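Local coordinates for protein transcriptional regulator (Enterococcus faecalis, PDB 3QFI) that is of unknown function but belongs to the LytR-CpsA-Psr family, whose members are generally associated with the bacterial cell envelope, at residues 118-128 with 140-149; 177-185 with 216-227. All coordinates share one frame; numbering follows the deposited sequence.

Overall arrangement
The two contacts follow one another along the chain and illustrate how one helix can tie a peripheral hairpin to a central sheet. Contact 1 comes first: the end of helix 111-120 and the two-stranded antiparallel pair 124-128 and 145-147, its centre about 20 Å from the centre of the chain. Contact 2 joins the end of helix 166-184 to the loop between helix 210-216 and strand 227-230, an outermost strand of the mixed six-stranded sheet. Their centres lie about 18 Å apart, and they meet where Ile124 of the hairpin packs on Ile180 and Lys183 of the helix. Helix 166-184 thus carries the hairpin through some side chains and the loop through others.

Contact 1 (118-128 with 140-149)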
loop_
_atom_site.group_PDB
_atom_site.type_symbol
_atom_site.label_atom_id
_atom_site.label_comp_id
_atom_site.label_asym_id
_atom_site.label_seq_id
_atom_site.Cartn_x
_atom_site.Cartn_y
_atom_site.Cartn_z
ATOM N N ILE A 118 4.693 15.894 -2.659
ATOM C CA ILE A 118 6.106 15.827 -2.356
ATOM C C ILE A 118 6.660 17.241 -2.286
ATOM O O ILE A 118 7.455 17.552 -1.400
ATOM C CB ILE A 118 6.853 14.972 -3.405
ATOM C CG1 ILE A 118 6.316 13.535 -3.350
ATOM C CG2 ILE A 118 8.354 14.976 -3.131
ATOM C CD1 ILE A 118 6.984 12.566 -4.309
ATOM N N ASP A 119 6.216 18.113 -3.186
ATOM C CA ASP A 119 6.688 19.499 -3.168
ATOM C C ASP A 119 6.072 20.330 -2.047
ATOM O O ASP A 119 6.696 21.256 -1.542
ATOM C CB ASP A 119 6.413 20.178 -4.506
ATOM C CG ASP A 119 7.221 19.572 -5.631
ATOM O OD1 ASP A 119 8.391 19.204 -5.379
ATOM O OD2 ASP A 119 6.697 19.468 -6.762
ATOM N N ALA A 120 4.848 19.989 -1.661
ATOM C CA ALA A 120 4.147 20.699 -0.604
ATOM C C ALA A 120 4.782 20.428 0.753
ATOM O O ALA A 120 4.543 21.165 1.718
ATOM C CB ALA A 120 2.683 20.279 -0.579
ATOM N N VAL A 121 5.560 19.354 0.841
ATOM C CA VAL A 121 6.221 19.013 2.093
ATOM C C VAL A 121 7.700 19.400 2.066
ATOM O O VAL A 121 8.420 19.158 3.030
ATOM C CB VAL A 121 6.111 17.492 2.418
ATOM C CG1 VAL A 121 4.645 17.093 2.560
ATOM C CG2 VAL A 121 6.791 16.666 1.332
ATOM N N GLY A 122 8.152 19.991 0.962
ATOM C CA GLY A 122 9.537 20.408 0.875
ATOM C C GLY A 122 10.477 19.328 0.402
ATOM O O GLY A 122 11.695 19.442 0.558
ATOM N N GLY A 123 9.911 18.275 -0.178
ATOM C CA GLY A 123 10.723 17.186 -0.691
ATOM C C GLY A 123 11.050 16.133 0.349
ATOM O O GLY A 123 10.707 16.272 1.523
ATOM N N ILE A 124 11.727 15.076 -0.079
ATOM C CA ILE A 124 12.083 14.002 0.831
ATOM C C ILE A 124 13.417 13.388 0.464
ATOM O O ILE A 124 13.770 13.312 -0.710
ATOM C CB ILE A 124 11.022 12.883 0.815
ATOM C CG1 ILE A 124 10.910 12.294 -0.591
ATOM C CG2 ILE A 124 9.673 13.437 1.272
ATOM C CD1 ILE A 124 9.932 11.138 -0.695
ATOM N N GLU A 125 14.161 12.955 1.474
ATOM C CA GLU A 125 15.450 12.323 1.233
ATOM C C GLU A 125 15.382 10.800 1.272
ATOM O O GLU A 125 14.801 10.207 2.185
ATOM C CB GLU A 125 16.495 12.827 2.232
ATOM C CG GLU A 125 17.144 14.138 1.795
ATOM C CD GLU A 125 18.560 14.316 2.322
ATOM O OE1 GLU A 125 18.736 14.438 3.555
ATOM O OE2 GLU A 125 19.501 14.328 1.496
ATOM N N VAL A 126 15.969 10.178 0.253
ATOM C CA VAL A 126 16.012 8.725 0.152
ATOM C C VAL A 126 17.414 8.295 -0.242
ATOM O O VAL A 126 18.248 9.128 -0.606
ATOM C CB VAL A 126 15.035 8.180 -0.920
ATOM C CG1 VAL A 126 13.624 8.665 -0.637
ATOM C CG2 VAL A 126 15.487 8.597 -2.304
ATOM N N ASP A 127 17.665 6.990 -0.167
ATOM C CA ASP A 127 18.959 6.433 -0.543
ATOM C C ASP A 127 18.801 5.600 -1.819
ATOM O O ASP A 127 18.403 4.435 -1.768
ATOM C CB ASP A 127 19.508 5.550 0.574
ATOM C CG ASP A 127 20.952 5.148 0.338
ATOM O OD1 ASP A 127 21.263 4.654 -0.770
ATOM O OD2 ASP A 127 21.778 5.323 1.262
ATOM N N ASN A 128 19.111 6.207 -2.960
ATOM C CA ASN A 128 19.003 5.526 -4.245
ATOM C C ASN A 128 20.129 4.507 -4.393
ATOM O O ASN A 128 21.255 4.874 -4.720
ATOM C CB ASN A 128 19.080 6.547 -5.385
ATOM C CG ASN A 128 18.876 5.916 -6.749
ATOM O OD1 ASN A 128 19.013 6.574 -7.779
ATOM N ND2 ASN A 128 18.539 4.636 -6.762
ATOM N N VAL A 140 17.367 10.437 -11.922
ATOM C CA VAL A 140 17.426 10.393 -10.465
ATOM C C VAL A 140 18.842 9.962 -10.079
ATOM O O VAL A 140 19.253 8.837 -10.365
ATOM C CB VAL A 140 16.420 9.361 -9.897
ATOM C CG1 VAL A 140 16.307 9.514 -8.388
ATOM C CG2 VAL A 140 15.064 9.528 -10.560
ATOM N N PRO A 141 19.609 10.850 -9.429
ATOM C CA PRO A 141 20.982 10.531 -9.018
ATOM C C PRO A 141 21.072 9.356 -8.052
ATOM O O PRO A 141 20.067 8.934 -7.482
ATOM C CB PRO A 141 21.464 11.836 -8.389
ATOM C CG PRO A 141 20.208 12.403 -7.812
ATOM C CD PRO A 141 19.222 12.185 -8.944
ATOM N N ALA A 142 22.282 8.831 -7.876
ATOM C CA ALA A 142 22.509 7.702 -6.977
ATOM C C ALA A 142 23.005 8.169 -5.609
ATOM O O ALA A 142 23.516 9.283 -5.467
ATOM C CB ALA A 142 23.509 6.747 -7.599
ATOM N N GLY A 143 22.845 7.315 -4.603
ATOM C CA GLY A 143 23.280 7.667 -3.262
ATOM C C GLY A 143 22.285 8.552 -2.527
ATOM O O GLY A 143 21.186 8.796 -3.019
ATOM N N LYS A 144 22.668 9.036 -1.348
ATOM C CA LYS A 144 21.790 9.890 -0.546
ATOM C C LYS A 144 21.465 11.222 -1.223
ATOM O O LYS A 144 22.335 12.082 -1.361
ATOM C CB LYS A 144 22.427 10.164 0.822
ATOM C CG LYS A 144 22.455 8.970 1.777
ATOM C CD LYS A 144 21.081 8.697 2.382
ATOM C CE LYS A 144 21.112 7.503 3.342
ATOM N NZ LYS A 144 22.032 7.702 4.504
ATOM N N ILE A 145 20.211 11.393 -1.634
ATOM C CA ILE A 145 19.791 12.633 -2.285
ATOM C C ILE A 145 18.356 13.072 -1.980
ATOM O O ILE A 145 17.505 12.263 -1.620
ATOM C CB ILE A 145 19.972 12.545 -3.818
ATOM C CG1 ILE A 145 19.659 11.133 -4.301
ATOM C CG2 ILE A 145 21.384 12.984 -4.198
ATOM C CD1 ILE A 145 18.207 10.748 -4.161
ATOM N N LYS A 146 18.101 14.369 -2.117
ATOM C CA LYS A 146 16.776 14.919 -1.859
ATOM C C LYS A 146 15.921 14.821 -3.115
ATOM O O LYS A 146 16.404 15.044 -4.227
ATOM C CB LYS A 146 16.892 16.377 -1.411
ATOM C CG LYS A 146 15.561 17.030 -1.078
ATOM C CD LYS A 146 15.743 18.466 -0.591
ATOM C CE LYS A 146 16.513 18.531 0.723
ATOM N NZ LYS A 146 16.676 19.943 1.170
ATOM N N LEU A 147 14.650 14.490 -2.930
ATOM C CA LEU A 147 13.730 14.339 -4.047
ATOM C C LEU A 147 12.576 15.340 -4.058
ATOM O O LEU A 147 12.017 15.674 -3.014
ATOM C CB LEU A 147 13.179 12.921 -4.042
ATOM C CG LEU A 147 13.557 12.082 -5.264
ATOM C CD1 LEU A 147 15.020 12.273 -5.624
ATOM C CD2 LEU A 147 13.253 10.628 -4.961
ATOM N N ASP A 148 12.223 15.813 -5.249
ATOM C CA ASP A 148 11.125 16.757 -5.399
ATOM C C ASP A 148 9.908 16.026 -5.971
ATOM O O ASP A 148 9.855 14.796 -5.953
ATOM C CB ASP A 148 11.529 17.921 -6.316
ATOM C CG ASP A 148 11.812 17.486 -7.745
ATOM O OD1 ASP A 148 11.931 18.366 -8.632
ATOM O OD2 ASP A 148 11.918 16.269 -7.994
ATOM N N GLY A 149 8.927 16.771 -6.470
ATOM C CA GLY A 149 7.749 16.136 -7.033
ATOM C C GLY A 149 8.076 15.427 -8.331
ATOM O O GLY A 149 7.630 14.306 -8.577
#
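The backbone N of Gly149 comes to the Asp119 carboxylate from above the carboxylate's plane, 41° out of it, and donates to Asp119 OD1 at 2.7 Å. Alongside Asp119, pointing the same way, lies Asp148, whose CB is beside Asp119 OD1 and whose carboxylate plane is turned 70° against its neighbour's. Asp148 uses its own OD2 to cap Thr151 N at the start of helix 150-156. Another carboxylate, that of Asp127, crosses over the aliphatic end of Lys144, with Asp127 OD2 against Lys144 CE; Asp127 OD2 stays 4.0 Å from Lys144 NZ, too far for a salt bridge, though the opposite charges probably attract.

Asp127 and Lys144 belong to an antiparallel beta hairpin with a long connection. Ile124 with Leu147 and Val126 with Ile145 are hydrogen-bonded pairs: Ile124 N reaches Leu147 O at 3.0 Å, Val126 N reaches Ile145 O at 3.2 Å, and both bonds are returned in the reverse direction. A further such pair, Asn128 with Gly143, has one sound bond, Gly143 N to Asn128 O at 2.9 Å, and a weak return. Helix 111-120 is closed by a Schellman motif whose positive-phi residue is Gly122, ahead of strand 124-128.

On one face of the hairpin, Val126 sets CG1 beside its backbone N (chi1 -56°); CG2 then falls between N and the carbonyl carbon, where it touches Ile145 CD1 at 3.9 Å and Leu147 CD2 at 4.0 Å. Ile124 joins this apolar face, which packs on Tyr155 of helix 150-156 and Ile180 of helix 166-184. Glu125, Asp127, Lys144 and Lys146 stand on the other. The chemistry is therefore divided: backbone bonds set the register, hydrocarbon joins the hairpin to the helices, and the mixed charges across the polar face probably attract one another only loosely.

Contact 2 (177-185 with 216-227); sequences VEKIVRKVM and IQSKYLSAFKTI
Phe224 supplies much of the apolar surface on which the end of helix 166-184 rests, with Ile227 and Ile216 adding to it. Val181 CG1 touches Phe224 CD2 at 3.6 Å, its side chain crossing the phenylalanine at about a right angle. Just past the helix end, Met185 bends at chi2 and chi3 to bring its CE methyl to the CE1 side of the same ring and, beyond it, to Ile216 CG2 at 3.8 Å. Met185 SD lies 5.1 Å from the Phe224 ring centroid, an oblique Met-aromatic contact. The Glu178 and Ile227 side chains run alongside with opposite headings, Glu178 CG 3.8 Å from Ile227 CB.

This packing seats the helix beside the mixed six-stranded sheet: Phe224 also touches Ile50 and Ser57 of its strands, and Val177 reaches Met46 and Met59. Ile227 opens strand 227-230, at one edge of that sheet.

Polar contacts gather toward the solvent side. The Arg182 side chain leaves its backbone N in the anti direction (chi1 -157°) and turns at chi2, which carries the guanidinium over the loop; NH1 donates to Lys225 O at 3.2 Å with an N-H...O angle of 144°, NH1 standing well above the plane of that carbonyl. Phe224 O lies over one face of that guanidinium, close to NH2 but badly angled for a hydrogen bond. Water 1 spans the two segments, donating to Ile227 O at 2.9 Å and, more weakly, to Glu178 OE2.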
loop_
_atom_site.group_PDB
_atom_site.type_symbol
_atom_site.label_atom_id
_atom_site.label_comp_id
_atom_site.label_asym_id
_atom_site.label_seq_id
_atom_site.Cartn_x
_atom_site.Cartn_y
_atom_site.Cartn_z
ATOM N N VAL A 177 6.486 6.700 0.503
ATOM C CA VAL A 177 5.352 6.948 1.386
ATOM C C VAL A 177 5.790 7.029 2.841
ATOM O O VAL A 177 5.192 7.752 3.637
ATOM C CB VAL A 177 4.276 5.837 1.256
ATOM C CG1 VAL A 177 3.200 6.007 2.330
ATOM C CG2 VAL A 177 3.646 5.886 -0.134
ATOM N N GLU A 178 6.828 6.284 3.201
ATOM C CA GLU A 178 7.295 6.308 4.584
ATOM C C GLU A 178 7.894 7.672 4.916
ATOM O O GLU A 178 7.658 8.228 5.996
ATOM C CB GLU A 178 8.348 5.238 4.813
ATOM C CG GLU A 178 8.752 5.102 6.264
ATOM C CD GLU A 178 10.019 4.289 6.425
ATOM O OE1 GLU A 178 10.155 3.239 5.746
ATOM O OE2 GLU A 178 10.877 4.704 7.239
ATOM N N LYS A 179 8.675 8.201 3.980
ATOM C CA LYS A 179 9.305 9.495 4.163
ATOM C C LYS A 179 8.261 10.601 4.161
ATOM O O LYS A 179 8.360 11.549 4.935
ATOM C CB LYS A 179 10.338 9.730 3.064
ATOM C CG LYS A 179 11.523 8.788 3.138
ATOM C CD LYS A 179 12.123 8.777 4.539
ATOM C CE LYS A 179 13.426 7.984 4.608
ATOM N NZ LYS A 179 13.310 6.618 4.034
ATOM N N ILE A 180 7.260 10.469 3.297
ATOM C CA ILE A 180 6.196 11.459 3.213
ATOM C C ILE A 180 5.479 11.521 4.558
ATOM O O ILE A 180 5.499 12.541 5.250
ATOM C CB ILE A 180 5.170 11.097 2.106
ATOM C CG1 ILE A 180 5.832 11.177 0.735
ATOM C CG2 ILE A 180 3.992 12.074 2.134
ATOM C CD1 ILE A 180 6.305 12.568 0.375
ATOM N N VAL A 181 4.850 10.416 4.922
ATOM C CA VAL A 181 4.130 10.325 6.172
ATOM C C VAL A 181 4.951 10.846 7.327
ATOM O O VAL A 181 4.445 11.567 8.193
ATOM C CB VAL A 181 3.761 8.883 6.464
ATOM C CG1 VAL A 181 3.215 8.763 7.877
ATOM C CG2 VAL A 181 2.737 8.411 5.440
ATOM N N ARG A 182 6.225 10.474 7.336
ATOM C CA ARG A 182 7.128 10.891 8.396
ATOM C C ARG A 182 7.193 12.419 8.459
ATOM O O ARG A 182 7.135 13.005 9.535
ATOM C CB ARG A 182 8.515 10.312 8.133
ATOM C CG ARG A 182 9.370 10.188 9.366
ATOM C CD ARG A 182 9.327 8.782 9.942
ATOM N NE ARG A 182 9.897 8.747 11.288
ATOM C CZ ARG A 182 10.137 7.634 11.974
ATOM N NH1 ARG A 182 10.653 7.712 13.197
ATOM N NH2 ARG A 182 9.870 6.449 11.435
ATOM N N LYS A 183 7.301 13.047 7.291
ATOM C CA LYS A 183 7.375 14.500 7.169
ATOM C C LYS A 183 6.031 15.147 7.508
ATOM O O LYS A 183 5.962 16.070 8.324
ATOM C CB LYS A 183 7.764 14.873 5.741
ATOM C CG LYS A 183 8.167 16.321 5.537
ATOM C CD LYS A 183 9.546 16.592 6.109
ATOM C CE LYS A 183 10.566 15.586 5.592
ATOM N NZ LYS A 183 10.612 15.562 4.110
ATOM N N VAL A 184 4.961 14.665 6.878
ATOM C CA VAL A 184 3.633 15.216 7.125
ATOM C C VAL A 184 3.293 15.180 8.612
ATOM O O VAL A 184 2.468 15.966 9.078
ATOM C CB VAL A 184 2.524 14.445 6.356
ATOM C CG1 VAL A 184 1.183 15.130 6.573
ATOM C CG2 VAL A 184 2.835 14.390 4.863
ATOM N N MET A 185 3.925 14.271 9.353
ATOM C CA MET A 185 3.675 14.141 10.790
ATOM C C MET A 185 4.834 14.682 11.631
ATOM O O MET A 185 4.833 14.545 12.855
ATOM C CB MET A 185 3.454 12.669 11.164
ATOM C CG MET A 185 2.306 11.971 10.448
ATOM S SD MET A 185 0.677 12.439 11.038
ATOM C CE MET A 185 0.590 11.464 12.508
ATOM N N ILE A 216 -5.223 12.554 14.191
ATOM C CA ILE A 216 -4.059 11.714 13.953
ATOM C C ILE A 216 -2.774 12.458 14.303
ATOM O O ILE A 216 -1.897 11.901 14.953
ATOM C CB ILE A 216 -3.967 11.271 12.472
ATOM C CG1 ILE A 216 -5.332 10.795 11.963
ATOM C CG2 ILE A 216 -2.928 10.165 12.326
ATOM C CD1 ILE A 216 -5.931 9.647 12.733
ATOM N N GLN A 217 -2.676 13.716 13.875
ATOM C CA GLN A 217 -1.492 14.543 14.131
ATOM C C GLN A 217 -1.431 15.081 15.571
ATOM O O GLN A 217 -0.950 16.191 15.807
ATOM C CB GLN A 217 -1.432 15.731 13.140
ATOM C CG GLN A 217 -1.352 15.353 11.641
ATOM C CD GLN A 217 -1.130 16.562 10.708
ATOM O OE1 GLN A 217 -1.881 17.543 10.745
ATOM N NE2 GLN A 217 -0.107 16.476 9.858
ATOM N N SER A 218 -1.909 14.298 16.531
ATOM C CA SER A 218 -1.897 14.727 17.926
ATOM C C SER A 218 -2.157 13.561 18.856
ATOM O O SER A 218 -2.116 13.706 20.078
ATOM C CB SER A 218 -2.978 15.779 18.163
ATOM O OG SER A 218 -4.264 15.238 17.917
ATOM N N LYS A 219 -2.416 12.398 18.280
ATOM C CA LYS A 219 -2.724 11.239 19.092
ATOM C C LYS A 219 -2.118 9.946 18.582
ATOM O O LYS A 219 -2.170 8.921 19.259
ATOM C CB LYS A 219 -4.233 11.103 19.174
ATOM C CG LYS A 219 -4.900 12.221 19.948
ATOM C CD LYS A 219 -6.373 12.332 19.614
ATOM C CE LYS A 219 -7.024 10.963 19.541
ATOM N NZ LYS A 219 -6.831 10.225 20.817
ATOM N N TYR A 220 -1.544 10.010 17.387
ATOM C CA TYR A 220 -0.945 8.854 16.748
ATOM C C TYR A 220 0.498 9.131 16.368
ATOM O O TYR A 220 1.109 8.363 15.630
ATOM C CB TYR A 220 -1.741 8.478 15.490
ATOM C CG TYR A 220 -3.088 7.860 15.762
ATOM C CD1 TYR A 220 -4.183 8.641 16.160
ATOM C CD2 TYR A 220 -3.269 6.478 15.655
ATOM C CE1 TYR A 220 -5.426 8.055 16.443
ATOM C CE2 TYR A 220 -4.500 5.887 15.941
ATOM C CZ TYR A 220 -5.574 6.684 16.333
ATOM O OH TYR A 220 -6.796 6.111 16.608
ATOM N N LEU A 221 1.038 10.233 16.869
ATOM C CA LEU A 221 2.414 10.605 16.556
ATOM C C LEU A 221 3.359 9.473 16.962
ATOM O O LEU A 221 4.306 9.153 16.248
ATOM C CB LEU A 221 2.798 11.912 17.275
ATOM C CG LEU A 221 1.719 12.641 18.086
ATOM C CD1 LEU A 221 1.463 11.870 19.373
ATOM C CD2 LEU A 221 2.157 14.069 18.424
ATOM N N SER A 222 3.075 8.860 18.103
ATOM C CA SER A 222 3.893 7.779 18.605
ATOM C C SER A 222 3.799 6.569 17.687
ATOM O O SER A 222 4.782 5.831 17.492
ATOM C CB SER A 222 3.433 7.384 20.003
ATOM O OG SER A 222 2.174 6.739 19.957
ATOM N N ALA A 223 2.608 6.364 17.131
ATOM C CA ALA A 223 2.348 5.239 16.234
ATOM C C ALA A 223 3.266 5.232 15.014
ATOM O O ALA A 223 3.432 4.202 14.361
ATOM C CB ALA A 223 0.888 5.264 15.794
ATOM N N PHE A 224 3.861 6.382 14.709
ATOM C CA PHE A 224 4.769 6.486 13.570
ATOM C C PHE A 224 6.231 6.510 14.011
ATOM O O PHE A 224 7.124 6.820 13.219
ATOM C CB PHE A 224 4.446 7.726 12.727
ATOM C CG PHE A 224 3.084 7.673 12.097
ATOM C CD1 PHE A 224 1.995 8.288 12.707
ATOM C CD2 PHE A 224 2.867 6.918 10.948
ATOM C CE1 PHE A 224 0.708 8.143 12.189
ATOM C CE2 PHE A 224 1.587 6.765 10.421
ATOM C CZ PHE A 224 0.502 7.379 11.044
ATOM N N LYS A 225 6.480 6.179 15.276
ATOM C CA LYS A 225 7.850 6.155 15.777
ATOM C C LYS A 225 8.638 5.089 15.041
ATOM O O LYS A 225 9.855 5.182 14.914
ATOM C CB LYS A 225 7.885 5.860 17.286
ATOM C CG LYS A 225 7.587 7.059 18.183
ATOM C CD LYS A 225 7.755 6.710 19.656
ATOM C CE LYS A 225 7.603 7.937 20.555
ATOM N NZ LYS A 225 7.937 7.642 21.991
ATOM N N THR A 226 7.933 4.074 14.553
ATOM C CA THR A 226 8.572 2.976 13.847
ATOM C C THR A 226 7.630 2.471 12.766
ATOM O O THR A 226 6.519 2.026 13.062
ATOM C CB THR A 226 8.878 1.805 14.805
ATOM O OG1 THR A 226 9.460 2.312 16.015
ATOM C CG2 THR A 226 9.843 0.824 14.150
ATOM N N ILE A 227 8.077 2.545 11.520
ATOM C CA ILE A 227 7.290 2.090 10.386
ATOM C C ILE A 227 7.858 0.760 9.878
ATOM O O ILE A 227 8.877 0.747 9.195
ATOM C CB ILE A 227 7.350 3.121 9.244
ATOM C CG1 ILE A 227 7.200 4.546 9.799
ATOM C CG2 ILE A 227 6.266 2.819 8.220
ATOM C CD1 ILE A 227 5.938 4.801 10.578
HETATM O O HOH W 1 11.231 2.150 8.221
#